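Local atomic coordinates of pullulanase (Bacillus acidopullulyticus, PDB entry 2WAN), a protein that probably hydrolyses the alpha-1,6-glucosidic linkages of pullulan and of related branched starch polysaccharides. Residues N338-L343 / T352-M357; L342-E347 / Y377-V382. All coordinates share one frame; numbering follows the deposited sequence.

Contact 1 (N338-L343 / T352-M357)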
loop_
_atom_site.group_PDB
_atom_site.type_symbol
_atom_site.label_atom_id
_atom_site.label_comp_id
_atom_site.label_asym_id
_atom_site.label_seq_id
_atom_site.Cartn_x
_atom_site.Cartn_y
_atom_site.Cartn_z
ATOM N N ASN A 338 7.879 8.362 32.659
ATOM C CA ASN A 338 8.215 7.096 33.296
ATOM C C ASN A 338 7.722 5.919 32.470
ATOM O O ASN A 338 6.635 5.985 31.887
ATOM C CB ASN A 338 7.588 7.011 34.690
ATOM C CG ASN A 338 8.253 5.962 35.557
ATOM O OD1 ASN A 338 9.381 5.556 35.299
ATOM N ND2 ASN A 338 7.550 5.516 36.591
ATOM N N VAL A 339 8.524 4.855 32.427
ATOM C CA VAL A 339 8.078 3.567 31.873
ATOM C C VAL A 339 8.439 2.444 32.844
ATOM O O VAL A 339 9.588 2.333 33.272
ATOM C CB VAL A 339 8.678 3.259 30.471
ATOM C CG1 VAL A 339 8.096 1.948 29.923
ATOM C CG2 VAL A 339 8.410 4.388 29.476
ATOM N N GLN A 340 7.447 1.637 33.204
ATOM C CA GLN A 340 7.690 0.450 34.010
ATOM C C GLN A 340 7.347 -0.819 33.228
ATOM O O GLN A 340 6.460 -0.807 32.360
ATOM C CB GLN A 340 6.861 0.511 35.286
ATOM C CG GLN A 340 7.215 1.720 36.142
ATOM C CD GLN A 340 6.763 1.553 37.575
ATOM O OE1 GLN A 340 5.793 2.172 38.002
ATOM N NE2 GLN A 340 7.459 0.701 38.319
ATOM N N LEU A 341 8.062 -1.894 33.548
ATOM C CA LEU A 341 7.768 -3.236 33.035
ATOM C C LEU A 341 6.865 -3.977 34.020
ATOM O O LEU A 341 7.203 -4.091 35.210
ATOM C CB LEU A 341 9.083 -4.013 32.827
ATOM C CG LEU A 341 9.000 -5.475 32.362
ATOM C CD1 LEU A 341 8.492 -5.539 30.908
ATOM C CD2 LEU A 341 10.363 -6.150 32.480
ATOM N N LEU A 342 5.735 -4.492 33.523
ATOM C CA LEU A 342 4.829 -5.310 34.325
ATOM C C LEU A 342 4.971 -6.750 33.859
ATOM O O LEU A 342 4.736 -7.052 32.685
ATOM C CB LEU A 342 3.365 -4.848 34.194
ATOM C CG LEU A 342 3.085 -3.352 34.429
ATOM C CD1 LEU A 342 1.585 -3.041 34.330
ATOM C CD2 LEU A 342 3.607 -2.949 35.784
ATOM N N LEU A 343 5.404 -7.611 34.776
ATOM C CA LEU A 343 5.624 -9.037 34.509
ATOM C C LEU A 343 4.563 -9.876 35.194
ATOM O O LEU A 343 4.253 -9.638 36.368
ATOM C CB LEU A 343 7.016 -9.472 35.016
ATOM C CG LEU A 343 8.217 -9.037 34.178
ATOM C CD1 LEU A 343 9.520 -9.461 34.858
ATOM C CD2 LEU A 343 8.171 -9.594 32.746
ATOM N N THR A 352 2.850 -9.989 38.814
ATOM C CA THR A 352 3.831 -10.720 39.622
ATOM C C THR A 352 4.969 -9.808 40.070
ATOM O O THR A 352 5.361 -9.809 41.251
ATOM C CB THR A 352 4.384 -11.929 38.840
ATOM O OG1 THR A 352 3.295 -12.764 38.463
ATOM C CG2 THR A 352 5.396 -12.739 39.708
ATOM N N LYS A 353 5.495 -9.025 39.134
ATOM C CA LYS A 353 6.588 -8.119 39.420
ATOM C C LYS A 353 6.449 -6.847 38.589
ATOM O O LYS A 353 6.143 -6.893 37.396
ATOM C CB LYS A 353 7.932 -8.820 39.156
ATOM C CG LYS A 353 9.136 -8.103 39.756
ATOM C CD LYS A 353 10.406 -8.885 39.477
ATOM C CE LYS A 353 10.749 -9.810 40.640
ATOM N NZ LYS A 353 11.894 -10.702 40.307
ATOM N N GLN A 354 6.625 -5.714 39.253
ATOM C CA GLN A 354 6.633 -4.433 38.597
ATOM C C GLN A 354 8.024 -3.813 38.729
ATOM O O GLN A 354 8.539 -3.661 39.845
ATOM C CB GLN A 354 5.556 -3.556 39.229
ATOM C CG GLN A 354 5.548 -2.119 38.747
ATOM C CD GLN A 354 4.241 -1.420 39.055
ATOM O OE1 GLN A 354 4.154 -0.194 38.999
ATOM N NE2 GLN A 354 3.208 -2.198 39.370
ATOM N N LEU A 355 8.645 -3.481 37.603
ATOM C CA LEU A 355 10.024 -2.982 37.625
ATOM C C LEU A 355 10.190 -1.667 36.885
ATOM O O LEU A 355 9.638 -1.484 35.799
ATOM C CB LEU A 355 10.982 -4.010 37.023
ATOM C CG LEU A 355 11.057 -5.372 37.710
ATOM C CD1 LEU A 355 11.657 -6.399 36.774
ATOM C CD2 LEU A 355 11.892 -5.249 38.986
ATOM N N GLU A 356 10.965 -0.752 37.464
ATOM C CA GLU A 356 11.302 0.477 36.768
ATOM C C GLU A 356 12.247 0.179 35.592
ATOM O O GLU A 356 13.244 -0.536 35.746
ATOM C CB GLU A 356 11.962 1.487 37.725
ATOM C CG GLU A 356 10.998 2.275 38.583
ATOM C CD GLU A 356 10.203 3.292 37.781
ATOM O OE1 GLU A 356 9.111 3.665 38.244
ATOM O OE2 GLU A 356 10.669 3.717 36.699
ATOM N N MET A 357 11.927 0.705 34.414
ATOM C CA MET A 357 12.880 0.657 33.303
ATOM C C MET A 357 13.787 1.892 33.345
ATOM O O MET A 357 13.519 2.840 34.090
ATOM C CB MET A 357 12.164 0.509 31.953
ATOM C CG MET A 357 11.321 -0.765 31.888
ATOM S SD MET A 357 10.432 -1.015 30.319
ATOM C CE MET A 357 11.797 -1.382 29.204
#

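Contact 2 (L342-E347 / Y377-V382)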
loop_
_atom_site.group_PDB
_atom_site.type_symbol
_atom_site.label_atom_id
_atom_site.label_comp_id
_atom_site.label_asym_id
_atom_site.label_seq_id
_atom_site.Cartn_x
_atom_site.Cartn_y
_atom_site.Cartn_z
ATOM N N LEU A 342 5.735 -4.492 33.523
ATOM C CA LEU A 342 4.829 -5.310 34.325
ATOM C C LEU A 342 4.971 -6.750 33.859
ATOM O O LEU A 342 4.736 -7.052 32.685
ATOM C CB LEU A 342 3.365 -4.848 34.194
ATOM C CG LEU A 342 3.085 -3.352 34.429
ATOM C CD1 LEU A 342 1.585 -3.041 34.330
ATOM C CD2 LEU A 342 3.607 -2.949 35.784
ATOM N N LEU A 343 5.404 -7.611 34.776
ATOM C CA LEU A 343 5.624 -9.037 34.509
ATOM C C LEU A 343 4.563 -9.876 35.194
ATOM O O LEU A 343 4.253 -9.638 36.368
ATOM C CB LEU A 343 7.016 -9.472 35.016
ATOM C CG LEU A 343 8.217 -9.037 34.178
ATOM C CD1 LEU A 343 9.520 -9.461 34.858
ATOM C CD2 LEU A 343 8.171 -9.594 32.746
ATOM N N TYR A 344 4.031 -10.862 34.466
ATOM C CA TYR A 344 2.980 -11.759 34.949
ATOM C C TYR A 344 3.408 -13.216 34.725
ATOM O O TYR A 344 3.757 -13.615 33.602
ATOM C CB TYR A 344 1.659 -11.524 34.206
ATOM C CG TYR A 344 1.151 -10.080 34.202
ATOM C CD1 TYR A 344 0.132 -9.679 35.063
ATOM C CD2 TYR A 344 1.683 -9.133 33.312
ATOM C CE1 TYR A 344 -0.357 -8.352 35.042
ATOM C CE2 TYR A 344 1.216 -7.807 33.294
ATOM C CZ TYR A 344 0.205 -7.429 34.165
ATOM O OH TYR A 344 -0.247 -6.126 34.138
ATOM N N ASN A 345 3.363 -14.011 35.789
ATOM C CA ASN A 345 3.663 -15.442 35.677
ATOM C C ASN A 345 2.439 -16.295 35.336
ATOM O O ASN A 345 2.450 -17.521 35.493
ATOM C CB ASN A 345 4.360 -15.927 36.960
ATOM C CG ASN A 345 3.447 -15.899 38.168
ATOM O OD1 ASN A 345 2.263 -15.570 38.071
ATOM N ND2 ASN A 345 4.002 -16.254 39.327
ATOM N N SER A 346 1.380 -15.630 34.884
ATOM C CA SER A 346 0.174 -16.296 34.408
ATOM C C SER A 346 -0.520 -15.436 33.356
ATOM O O SER A 346 -0.300 -14.233 33.258
ATOM C CB SER A 346 -0.800 -16.618 35.555
ATOM O OG SER A 346 -1.560 -15.474 35.940
ATOM N N GLU A 347 -1.363 -16.077 32.569
ATOM C CA GLU A 347 -2.061 -15.400 31.496
ATOM C C GLU A 347 -3.148 -14.412 31.968
ATOM O O GLU A 347 -3.377 -13.395 31.317
ATOM C CB GLU A 347 -2.626 -16.458 30.547
ATOM C CG GLU A 347 -3.109 -15.936 29.206
ATOM C CD GLU A 347 -3.317 -17.051 28.190
ATOM O OE1 GLU A 347 -3.515 -18.215 28.586
ATOM O OE2 GLU A 347 -3.281 -16.764 26.986
ATOM N N TYR A 377 4.292 -13.434 30.784
ATOM C CA TYR A 377 3.540 -12.397 30.074
ATOM C C TYR A 377 3.977 -11.022 30.555
ATOM O O TYR A 377 4.478 -10.871 31.683
ATOM C CB TYR A 377 2.026 -12.589 30.252
ATOM C CG TYR A 377 1.527 -13.891 29.655
ATOM C CD1 TYR A 377 1.570 -15.097 30.390
ATOM C CD2 TYR A 377 1.050 -13.935 28.344
ATOM C CE1 TYR A 377 1.120 -16.299 29.840
ATOM C CE2 TYR A 377 0.605 -15.141 27.781
ATOM C CZ TYR A 377 0.636 -16.314 28.530
ATOM O OH TYR A 377 0.183 -17.493 27.958
ATOM N N TYR A 378 3.814 -10.009 29.710
ATOM C CA TYR A 378 4.227 -8.674 30.129
ATOM C C TYR A 378 3.467 -7.550 29.445
ATOM O O TYR A 378 2.811 -7.734 28.403
ATOM C CB TYR A 378 5.733 -8.455 29.917
ATOM C CG TYR A 378 6.218 -8.228 28.474
ATOM C CD1 TYR A 378 6.213 -9.267 27.538
ATOM C CD2 TYR A 378 6.720 -6.977 28.073
ATOM C CE1 TYR A 378 6.681 -9.069 26.237
ATOM C CE2 TYR A 378 7.199 -6.764 26.766
ATOM C CZ TYR A 378 7.181 -7.821 25.863
ATOM O OH TYR A 378 7.662 -7.660 24.599
ATOM N N LEU A 379 3.539 -6.394 30.091
ATOM C CA LEU A 379 3.013 -5.143 29.556
ATOM C C LEU A 379 3.994 -4.047 29.901
ATOM O O LEU A 379 4.784 -4.182 30.867
ATOM C CB LEU A 379 1.675 -4.792 30.206
ATOM C CG LEU A 379 0.441 -5.609 29.814
ATOM C CD1 LEU A 379 -0.733 -5.313 30.738
ATOM C CD2 LEU A 379 0.075 -5.348 28.340
ATOM N N TYR A 380 3.956 -2.964 29.120
ATOM C CA TYR A 380 4.600 -1.695 29.522
ATOM C C TYR A 380 3.585 -0.765 30.163
ATOM O O TYR A 380 2.467 -0.622 29.681
ATOM C CB TYR A 380 5.271 -0.983 28.328
ATOM C CG TYR A 380 6.369 -1.789 27.663
ATOM C CD1 TYR A 380 7.453 -2.284 28.403
ATOM C CD2 TYR A 380 6.345 -2.031 26.283
ATOM C CE1 TYR A 380 8.467 -3.021 27.789
ATOM C CE2 TYR A 380 7.369 -2.740 25.660
ATOM C CZ TYR A 380 8.412 -3.251 26.422
ATOM O OH TYR A 380 9.411 -3.970 25.819
ATOM N N GLN A 381 3.993 -0.131 31.258
ATOM C CA GLN A 381 3.178 0.880 31.901
ATOM C C GLN A 381 3.839 2.233 31.637
ATOM O O GLN A 381 4.972 2.488 32.062
ATOM C CB GLN A 381 3.040 0.576 33.389
ATOM C CG GLN A 381 2.101 1.551 34.119
ATOM C CD GLN A 381 1.932 1.193 35.585
ATOM O OE1 GLN A 381 0.903 0.665 35.986
ATOM N NE2 GLN A 381 2.957 1.454 36.378
ATOM N N VAL A 382 3.144 3.071 30.876
ATOM C CA VAL A 382 3.748 4.274 30.317
ATOM C C VAL A 382 3.036 5.505 30.845
ATOM O O VAL A 382 1.820 5.645 30.679
ATOM C CB VAL A 382 3.670 4.286 28.757
ATOM C CG1 VAL A 382 4.363 5.513 28.198
ATOM C CG2 VAL A 382 4.297 3.012 28.163
HETATM O O HOH W 1 -1.119 -17.379 25.506
#

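Contact 1 (N338-L343 / T352-M357)
A beta hairpin within the carbohydrate-binding module 48 domain brings 338-343 and 353-356 together as antiparallel strands, their axes 4.6 Å apart and with Leu341 facing Leu355 and Leu343 facing Lys353 in hydrogen-bonded pairs. At the loop end lies a classic beta bulge: Leu343 O accepts from both Lys353 N and Thr352 N, the latter at 2.8 Å. Thr352 OG1 bonds back to Asn345 N within the connecting loop. On the face carrying Leu341, Leu343 and Leu355, the methyls Leu343 CD1 and Leu355 CD1 meet at 4.2 Å. Farther along, the Met357 thioether lies against the strand: its CG is 4.1 Å from Leu341 CB, and the chain, extended at chi2 (180°), carries SD to Val339 CG1 at 3.8 Å. Phe329 and Tyr380 also touch Met357, on the buried part of this face. The other face, with Gln340, Leu342, Gln354 and Glu356, is mixed: Leu342 CD2 lies beside the aliphatic part of Gln354, 3.6 Å from its CG. Glu356, bent at chi2 (-71°), lays its carboxylate in nearly the same plane as the Asn338 amide, and Asn338 ND2 donates to the syn lone pair of Glu356 OE1 at 2.9 Å.

Contact 2 (L342-E347 / Y377-V382)
Strands 342-344 and 377-382 run antiparallel at 163°, with Leu342 paired to Leu379 and Tyr344 to Tyr377 through four N-H...O=C bonds; the Tyr344 N to Tyr377 O bond is 2.8 Å long. Between these pairs, Tyr378 CA makes a CA-H...O contact with Leu342 O. On the face shared by Leu342, Tyr344, Tyr377 and Leu379, the Tyr344 ring presents an edge to Tyr377 O, and its OH lies 3.5 Å from Leu379 CD1; Arg405 makes a cation-pi contact with the ring. Leu342 CD1 reaches Gln381 CB at 4.0 Å. This pairing lies inside the beta sheet of the carbohydrate-binding module 48 domain, where 377-383 also pairs antiparallel with 388-391. On the face of Leu343 and Tyr378, Leu343 CD2 packs on Tyr378 CB at 3.9 Å, while the Tyr378 hydroxyl bonds to Asp393. Past the strand end the chain turns over Tyr377: Glu347 CA sits above one ring face, 4.0 Å from the centroid, in a CH-pi contact. Glu347 is extended, its chi1 of -166° turning CG away from the backbone N, and its carboxylate comes to the Tyr377 hydroxyl. A water bridges the two, accepting from Tyr377 OH at 2.8 Å and donating to Glu347 OE2, which also accepts from Val401 N.

How the contacts relate
From the N terminus, strand 338-344 comes first and takes part in both contacts. Contact 1 closes the short loop to strand 353-359, a sequence-local hairpin; contact 2 closes a longer excursion through strands 353-359 and 364-370 before 377-383 returns alongside 338-344. The hairpin loop and its return strand lie within the span that contact 2 closes, while the two contacts share Leu342 and Leu343 on the first strand. Among these three strands, 338-344 lies between 353-359 and 377-383. Leu341 CD1, from contact 1, packs on Tyr378 CD2 of contact 2 at 3.6 Å, and across the shared strand Gln354 OE1 makes a weak hydrogen bond with Gln381 NE2. Together the contacts tie three neighbouring strands of one domain.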